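Local atomic coordinates of putative prephenate dehydratase (Streptococcus mutans, PDB entry 4LUB), a protein that probably converts prephenate into 3-phenylpyruvate, releasing water and carbon dioxide, in the biosynthesis of phenylalanine. Residues B[62-65]-B[66-70]; B[37-40]-B[41-44]; B[231-234]-B[235-238]. All blocks are in the same frame, centred on the assembly; numbering follows the deposited sequence.

Interaction 1: B[62-65]-B[66-70]; sequences HETF and DYLFH
Phe65 and Phe69, one helical turn apart and joined through their backbones, send their rings in different directions: that of Phe65 meets Trp176 with the planes at about 75°, while that of Phe69 stacks on Phe238. CD2 of Phe69 also sits 3.6 Å above one face of the His70 imidazole, offset toward the rim, and CE1 of His70 lies in plane at the edge of the Phe69 ring. The first torsions account for the divergence: CG of Phe65 stands beside its backbone N, whereas CG of Phe69 lies anti to the backbone N, beside the carbonyl carbon (chi1 177°). In the backbone, Phe69 N donates to Phe65 O at 3.0 Å, and the straighter Asp66 N to His62 O bond measures 2.9 Å. The Asp66 carboxylate folds back over this carbonyl, OD2 3.2 Å from His62 O; Arg228, in a salt bridge to OD2, probably offsets the repulsion. The side chains of Thr64 and Leu68 lie side by side, CG2 of Thr64 4.0 Å from CD2 of Leu68. Such i to i+4 bonding is that of an alpha-helix, here set between helix 34-42 and strand 48-55 on one side and strand 189-199 on another, with His62 hydrogen-bonded to Glu58 of the second subunit.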
loop_
_atom_site.group_PDB
_atom_site.type_symbol
_atom_site.label_atom_id
_atom_site.label_comp_id
_atom_site.label_asym_id
_atom_site.label_seq_id
_atom_site.Cartn_x
_atom_site.Cartn_y
_atom_site.Cartn_z
ATOM N N HIS B 62 6.323 -3.944 -4.989
ATOM C CA HIS B 62 5.692 -5.158 -4.474
ATOM C C HIS B 62 6.646 -6.348 -4.406
ATOM O O HIS B 62 6.732 -7.020 -3.372
ATOM C CB HIS B 62 4.477 -5.528 -5.325
ATOM C CG HIS B 62 3.398 -4.492 -5.312
ATOM N ND1 HIS B 62 2.336 -4.523 -6.187
ATOM C CD2 HIS B 62 3.220 -3.397 -4.537
ATOM C CE1 HIS B 62 1.549 -3.487 -5.955
ATOM N NE2 HIS B 62 2.061 -2.789 -4.959
ATOM N N GLU B 63 7.322 -6.625 -5.520
ATOM C CA GLU B 63 8.272 -7.737 -5.600
ATOM C C GLU B 63 9.279 -7.756 -4.451
ATOM O O GLU B 63 9.561 -8.813 -3.885
ATOM C CB GLU B 63 9.030 -7.727 -6.938
ATOM C CG GLU B 63 9.652 -9.093 -7.245
ATOM C CD GLU B 63 10.493 -9.114 -8.508
ATOM O OE1 GLU B 63 10.428 -8.143 -9.298
ATOM O OE2 GLU B 63 11.222 -10.113 -8.718
ATOM N N THR B 64 9.839 -6.595 -4.132
ATOM C CA THR B 64 10.846 -6.499 -3.079
ATOM C C THR B 64 10.290 -6.900 -1.718
ATOM O O THR B 64 10.831 -7.780 -1.047
ATOM C CB THR B 64 11.424 -5.071 -2.973
ATOM O OG1 THR B 64 12.061 -4.722 -4.207
ATOM C CG2 THR B 64 12.465 -5.006 -1.873
ATOM N N PHE B 65 9.188 -6.274 -1.327
ATOM C CA PHE B 65 8.591 -6.524 -0.021
ATOM C C PHE B 65 7.947 -7.905 0.138
ATOM O O PHE B 65 8.035 -8.495 1.215
ATOM C CB PHE B 65 7.596 -5.411 0.296
ATOM C CG PHE B 65 8.267 -4.122 0.624
ATOM C CD1 PHE B 65 8.920 -3.963 1.834
ATOM C CD2 PHE B 65 8.320 -3.095 -0.307
ATOM C CE1 PHE B 65 9.570 -2.791 2.137
ATOM C CE2 PHE B 65 8.978 -1.913 -0.015
ATOM C CZ PHE B 65 9.601 -1.759 1.213
ATOM N N ASP B 66 7.276 -8.412 -0.896
ATOM C CA ASP B 66 6.745 -9.778 -0.831
ATOM C C ASP B 66 7.850 -10.815 -0.627
ATOM O O ASP B 66 7.725 -11.707 0.211
ATOM C CB ASP B 66 5.917 -10.132 -2.080
ATOM C CG ASP B 66 4.736 -9.190 -2.293
ATOM O OD1 ASP B 66 4.245 -8.614 -1.299
ATOM O OD2 ASP B 66 4.279 -9.053 -3.448
ATOM N N TYR B 67 8.912 -10.731 -1.417
ATOM C CA TYR B 67 10.036 -11.647 -1.243
ATOM C C TYR B 67 10.707 -11.525 0.133
ATOM O O TYR B 67 10.960 -12.533 0.790
ATOM C CB TYR B 67 11.079 -11.465 -2.341
ATOM C CG TYR B 67 11.967 -12.683 -2.417
ATOM C CD1 TYR B 67 11.579 -13.798 -3.148
ATOM C CD2 TYR B 67 13.167 -12.737 -1.723
ATOM C CE1 TYR B 67 12.374 -14.933 -3.201
ATOM C CE2 TYR B 67 13.967 -13.864 -1.771
ATOM C CZ TYR B 67 13.567 -14.955 -2.509
ATOM O OH TYR B 67 14.362 -16.072 -2.557
ATOM N N LEU B 68 11.043 -10.302 0.532
ATOM C CA LEU B 68 11.638 -10.056 1.846
ATOM C C LEU B 68 10.803 -10.531 3.032
ATOM O O LEU B 68 11.357 -11.021 4.015
ATOM C CB LEU B 68 11.956 -8.566 2.017
ATOM C CG LEU B 68 13.422 -8.122 1.871
ATOM C CD1 LEU B 68 14.254 -8.952 0.911
ATOM C CD2 LEU B 68 13.526 -6.617 1.599
ATOM N N PHE B 69 9.487 -10.382 2.963
ATOM C CA PHE B 69 8.645 -10.888 4.041
ATOM C C PHE B 69 8.487 -12.403 4.025
ATOM O O PHE B 69 8.797 -13.057 5.014
ATOM C CB PHE B 69 7.259 -10.243 4.015
ATOM C CG PHE B 69 6.320 -10.791 5.062
ATOM C CD1 PHE B 69 6.429 -10.394 6.380
ATOM C CD2 PHE B 69 5.312 -11.677 4.721
ATOM C CE1 PHE B 69 5.572 -10.887 7.350
ATOM C CE2 PHE B 69 4.440 -12.169 5.684
ATOM C CZ PHE B 69 4.575 -11.777 6.997
ATOM N N HIS B 70 8.005 -12.951 2.910
ATOM C CA HIS B 70 7.644 -14.370 2.826
ATOM C C HIS B 70 8.825 -15.328 2.851
ATOM O O HIS B 70 8.763 -16.387 3.471
ATOM C CB HIS B 70 6.841 -14.633 1.547
ATOM C CG HIS B 70 5.497 -13.969 1.521
ATOM N ND1 HIS B 70 4.484 -14.307 2.392
ATOM C CD2 HIS B 70 5.003 -12.987 0.730
ATOM C CE1 HIS B 70 3.420 -13.565 2.137
ATOM N NE2 HIS B 70 3.709 -12.753 1.135
#

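Interaction 2: B[37-40]-B[41-44]; sequences VIKA and YESK
Ile38 O is gripped by two amides of the following turn. Glu42 N donates to it in the carbonyl plane at 3.2 Å, a regular helical bond with an N-H...O angle of 160°. Tyr41 N approaches the same oxygen at 3.0 Å, but bent, and adds a weak bond. Ser43 N then reaches Lys39 O at 2.8 Å, nearly in line with the carbonyl. The helix stops here: Lys44 leaves the helical conformation with a positive phi of 65°, and two bonds back into the last turn make the end a Schellman motif; one of them runs from Lys44 N to Tyr41 O, at 2.9 Å. Helix 34-42 belongs to the beta-alpha-beta crossover of the dehydratase domain that leads from strand 27-31 to strand 48-55, passing over strand 4-8; Val37 packs on both of the strands it links, and Ala40 on Phe31.

On the face turned to helix 62-70, Glu42 meets the carbon part of Lys39, not its ammonium. With CG of Glu42 beside its backbone N (chi1 -76°), the carboxylate swings back along the helix, and OE1 comes within 3.4 Å of Lys39 CA and 3.6 Å of Lys39 CG. The Lys39 chain bends at chi3 and carries NZ to a salt bridge with Glu36, 7.0 Å from Glu42 OE1. That oxygen is probably hydrogen-bonded to Tyr67 OH, at a separation so short that its value is doubtful; the Tyr67 side chain packs against Ile38 and Lys39.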
loop_
_atom_site.group_PDB
_atom_site.type_symbol
_atom_site.label_atom_id
_atom_site.label_comp_id
_atom_site.label_asym_id
_atom_site.label_seq_id
_atom_site.Cartn_x
_atom_site.Cartn_y
_atom_site.Cartn_z
ATOM N N VAL B 37 18.297 -11.096 -7.739
ATOM C CA VAL B 37 19.240 -10.315 -6.939
ATOM C C VAL B 37 19.310 -10.785 -5.487
ATOM O O VAL B 37 20.394 -11.051 -4.962
ATOM C CB VAL B 37 18.889 -8.804 -6.951
ATOM C CG1 VAL B 37 19.883 -8.028 -6.108
ATOM C CG2 VAL B 37 18.825 -8.254 -8.379
ATOM N N ILE B 38 18.151 -10.867 -4.841
ATOM C CA ILE B 38 18.074 -11.344 -3.463
ATOM C C ILE B 38 18.466 -12.818 -3.312
ATOM O O ILE B 38 19.204 -13.174 -2.393
ATOM C CB ILE B 38 16.664 -11.116 -2.862
ATOM C CG1 ILE B 38 16.332 -9.620 -2.863
ATOM C CG2 ILE B 38 16.617 -11.627 -1.432
ATOM C CD1 ILE B 38 14.842 -9.290 -2.677
ATOM N N LYS B 39 17.988 -13.668 -4.214
ATOM C CA LYS B 39 18.398 -15.082 -4.238
ATOM C C LYS B 39 19.911 -15.278 -4.356
ATOM O O LYS B 39 20.468 -16.210 -3.774
ATOM C CB LYS B 39 17.682 -15.824 -5.382
ATOM C CG LYS B 39 16.207 -16.090 -5.086
ATOM C CD LYS B 39 15.457 -16.699 -6.258
ATOM C CE LYS B 39 16.095 -17.991 -6.741
ATOM N NZ LYS B 39 15.397 -18.517 -7.954
ATOM N N ALA B 40 20.567 -14.406 -5.117
ATOM C CA ALA B 40 22.028 -14.407 -5.229
ATOM C C ALA B 40 22.727 -14.307 -3.873
ATOM O O ALA B 40 23.764 -14.929 -3.645
ATOM C CB ALA B 40 22.487 -13.274 -6.134
ATOM N N TYR B 41 22.162 -13.514 -2.971
ATOM C CA TYR B 41 22.722 -13.411 -1.633
ATOM C C TYR B 41 22.461 -14.699 -0.876
ATOM O O TYR B 41 23.335 -15.220 -0.186
ATOM C CB TYR B 41 22.101 -12.249 -0.864
ATOM C CG TYR B 41 22.497 -12.224 0.592
ATOM C CD1 TYR B 41 23.656 -11.584 1.003
ATOM C CD2 TYR B 41 21.733 -12.882 1.553
ATOM C CE1 TYR B 41 24.025 -11.562 2.331
ATOM C CE2 TYR B 41 22.095 -12.867 2.880
ATOM C CZ TYR B 41 23.243 -12.203 3.264
ATOM O OH TYR B 41 23.608 -12.190 4.589
ATOM N N GLU B 42 21.231 -15.189 -1.007
ATOM C CA GLU B 42 20.772 -16.375 -0.300
ATOM C C GLU B 42 21.650 -17.574 -0.662
ATOM O O GLU B 42 21.922 -18.437 0.171
ATOM C CB GLU B 42 19.301 -16.646 -0.638
ATOM C CG GLU B 42 18.311 -15.719 0.068
ATOM C CD GLU B 42 16.870 -15.995 -0.314
ATOM O OE1 GLU B 42 16.580 -16.042 -1.527
ATOM O OE2 GLU B 42 16.031 -16.189 0.590
ATOM N N SER B 43 22.080 -17.612 -1.919
ATOM C CA SER B 43 22.942 -18.671 -2.432
ATOM C C SER B 43 24.426 -18.467 -2.130
ATOM O O SER B 43 25.255 -19.286 -2.526
ATOM C CB SER B 43 22.748 -18.790 -3.940
ATOM O OG SER B 43 21.544 -19.468 -4.229
ATOM N N LYS B 44 24.744 -17.374 -1.440
ATOM C CA LYS B 44 26.117 -17.035 -1.049
ATOM C C LYS B 44 27.030 -16.747 -2.245
ATOM O O LYS B 44 28.248 -16.886 -2.136
ATOM C CB LYS B 44 26.749 -18.140 -0.189
ATOM C CG LYS B 44 25.923 -18.606 0.997
ATOM C CD LYS B 44 26.830 -19.213 2.061
ATOM C CE LYS B 44 26.156 -20.370 2.785
ATOM N NZ LYS B 44 27.135 -21.451 3.117
#

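Interaction 3: B[231-234]-B[235-238]; sequences KTIL and GEYF
Among backbone contacts, Glu236 N donates to Ile233 O at 3.0 Å and closes a type II beta turn that runs from Ile233 to Glu236. Gly235 occupies its third position with phi at 98°; lacking a side chain, it avoids crowding the Leu234 carbonyl there. The turn lies in the loop joining the antiparallel strands 222-229 and 237-244, a beta hairpin of the ACT domain, and backbone bonding between Glu236 and Leu230 continues the pairing toward the strands.

The side-chain polar contact is a hydroxyl-to-carboxylate bond. Thr232 OG1 donates to Glu236 OE1 at 2.5 Å, a length so short that its exact value is doubtful. The two side chains cross at about a right angle. Thr232 holds OG1 between its backbone N and carbonyl carbon (chi1 48°), which turns the hydroxyl across the loop to the carboxylate. Tyr237 OH bonds to Glu54 of the second subunit.

Van der Waals packing is made by Ile233, which lies obliquely across the extended Glu236 chain, its CG1 3.6 Å from Glu236 CD and its CD1 4.0 Å from Glu236 OE2. Leu234 also packs on Arg174 of the second subunit.

Water supplies the last kind of contact: one molecule lies 2.7 Å from Ile233 O, its main partner here; it weakly accepts from Thr232 N, and its contact with Glu236 O is also weak. Ile233 O therefore serves both the turn amide and the solvent, while a carboxylate that accepts a hydrogen bond from the Thr232 hydroxyl is consistent with an ionised Glu236 at this partly solvated surface.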
loop_
_atom_site.group_PDB
_atom_site.type_symbol
_atom_site.label_atom_id
_atom_site.label_comp_id
_atom_site.label_asym_id
_atom_site.label_seq_id
_atom_site.Cartn_x
_atom_site.Cartn_y
_atom_site.Cartn_z
ATOM N N LYS B 231 -1.472 -13.340 1.089
ATOM C CA LYS B 231 -1.632 -14.492 0.204
ATOM C C LYS B 231 -2.300 -15.658 0.927
ATOM O O LYS B 231 -1.900 -16.814 0.774
ATOM C CB LYS B 231 -0.288 -14.927 -0.397
ATOM C CG LYS B 231 0.623 -13.773 -0.777
ATOM C CD LYS B 231 0.359 -13.309 -2.209
ATOM C CE LYS B 231 1.620 -12.745 -2.864
ATOM N NZ LYS B 231 1.467 -11.312 -3.263
ATOM N N THR B 232 -3.320 -15.335 1.720
ATOM C CA THR B 232 -4.178 -16.343 2.335
ATOM C C THR B 232 -5.591 -16.180 1.783
ATOM O O THR B 232 -5.989 -16.891 0.864
ATOM C CB THR B 232 -4.212 -16.234 3.868
ATOM O OG1 THR B 232 -4.444 -14.870 4.244
ATOM C CG2 THR B 232 -2.891 -16.698 4.468
ATOM N N ILE B 233 -6.343 -15.237 2.346
ATOM C CA ILE B 233 -7.606 -14.807 1.750
ATOM C C ILE B 233 -7.715 -13.280 1.653
ATOM O O ILE B 233 -6.979 -12.551 2.320
ATOM C CB ILE B 233 -8.820 -15.355 2.540
ATOM C CG1 ILE B 233 -8.722 -14.960 4.010
ATOM C CG2 ILE B 233 -8.879 -16.868 2.445
ATOM C CD1 ILE B 233 -10.058 -14.643 4.645
ATOM N N LEU B 234 -8.626 -12.818 0.796
ATOM C CA LEU B 234 -9.025 -11.415 0.737
ATOM C C LEU B 234 -9.383 -10.866 2.109
ATOM O O LEU B 234 -10.210 -11.438 2.818
ATOM C CB LEU B 234 -10.211 -11.238 -0.212
ATOM C CG LEU B 234 -10.508 -9.813 -0.690
ATOM C CD1 LEU B 234 -9.314 -9.216 -1.422
ATOM C CD2 LEU B 234 -11.741 -9.819 -1.573
ATOM N N GLY B 235 -8.749 -9.760 2.483
ATOM C CA GLY B 235 -8.974 -9.159 3.783
ATOM C C GLY B 235 -7.931 -9.533 4.822
ATOM O O GLY B 235 -7.998 -9.063 5.960
ATOM N N GLU B 236 -6.966 -10.372 4.444
ATOM C CA GLU B 236 -5.798 -10.604 5.296
ATOM C C GLU B 236 -4.517 -10.064 4.678
ATOM O O GLU B 236 -4.209 -10.313 3.508
ATOM C CB GLU B 236 -5.653 -12.093 5.617
ATOM C CG GLU B 236 -6.856 -12.660 6.358
ATOM C CD GLU B 236 -6.636 -14.078 6.822
ATOM O OE1 GLU B 236 -5.657 -14.700 6.369
ATOM O OE2 GLU B 236 -7.436 -14.570 7.646
ATOM N N TYR B 237 -3.777 -9.314 5.476
ATOM C CA TYR B 237 -2.618 -8.603 4.985
ATOM C C TYR B 237 -1.480 -8.639 5.977
ATOM O O TYR B 237 -1.671 -8.936 7.148
ATOM C CB TYR B 237 -2.982 -7.139 4.741
ATOM C CG TYR B 237 -4.249 -6.915 3.951
ATOM C CD1 TYR B 237 -4.230 -6.890 2.569
ATOM C CD2 TYR B 237 -5.463 -6.710 4.592
ATOM C CE1 TYR B 237 -5.380 -6.673 1.843
ATOM C CE2 TYR B 237 -6.623 -6.492 3.873
ATOM C CZ TYR B 237 -6.575 -6.474 2.497
ATOM O OH TYR B 237 -7.720 -6.258 1.774
ATOM N N PHE B 238 -0.293 -8.309 5.499
ATOM C CA PHE B 238 0.788 -7.917 6.374
ATOM C C PHE B 238 1.098 -6.463 6.069
ATOM O O PHE B 238 0.859 -5.987 4.965
ATOM C CB PHE B 238 2.009 -8.834 6.267
ATOM C CG PHE B 238 2.825 -8.654 5.020
ATOM C CD1 PHE B 238 3.886 -7.771 4.997
ATOM C CD2 PHE B 238 2.558 -9.399 3.888
ATOM C CE1 PHE B 238 4.651 -7.618 3.861
ATOM C CE2 PHE B 238 3.320 -9.251 2.747
ATOM C CZ PHE B 238 4.369 -8.357 2.733
HETATM O O HOH W 1 -4.688 -12.256 0.846
#

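Overall arrangement
Along the chain the order is interaction 2, interaction 1, interaction 3. The first two lie on neighbouring helices of the dehydratase domain, 34-42 and 62-70, with centres about 14 Å apart and direct side-chain contact. Interaction 3 sits in the ACT hairpin between strands 222-229 and 237-244; its centre is also about 14 Å from that of interaction 1, which it touches through Lys231 and Phe238. Interactions 2 and 3 do not meet, their nearest atoms being about 12 Å apart. Helix 62-70 is thus the middle member, bridging the dehydratase domain to the ACT domain, while interactions 1 and 3 both reach the second subunit of the dimer.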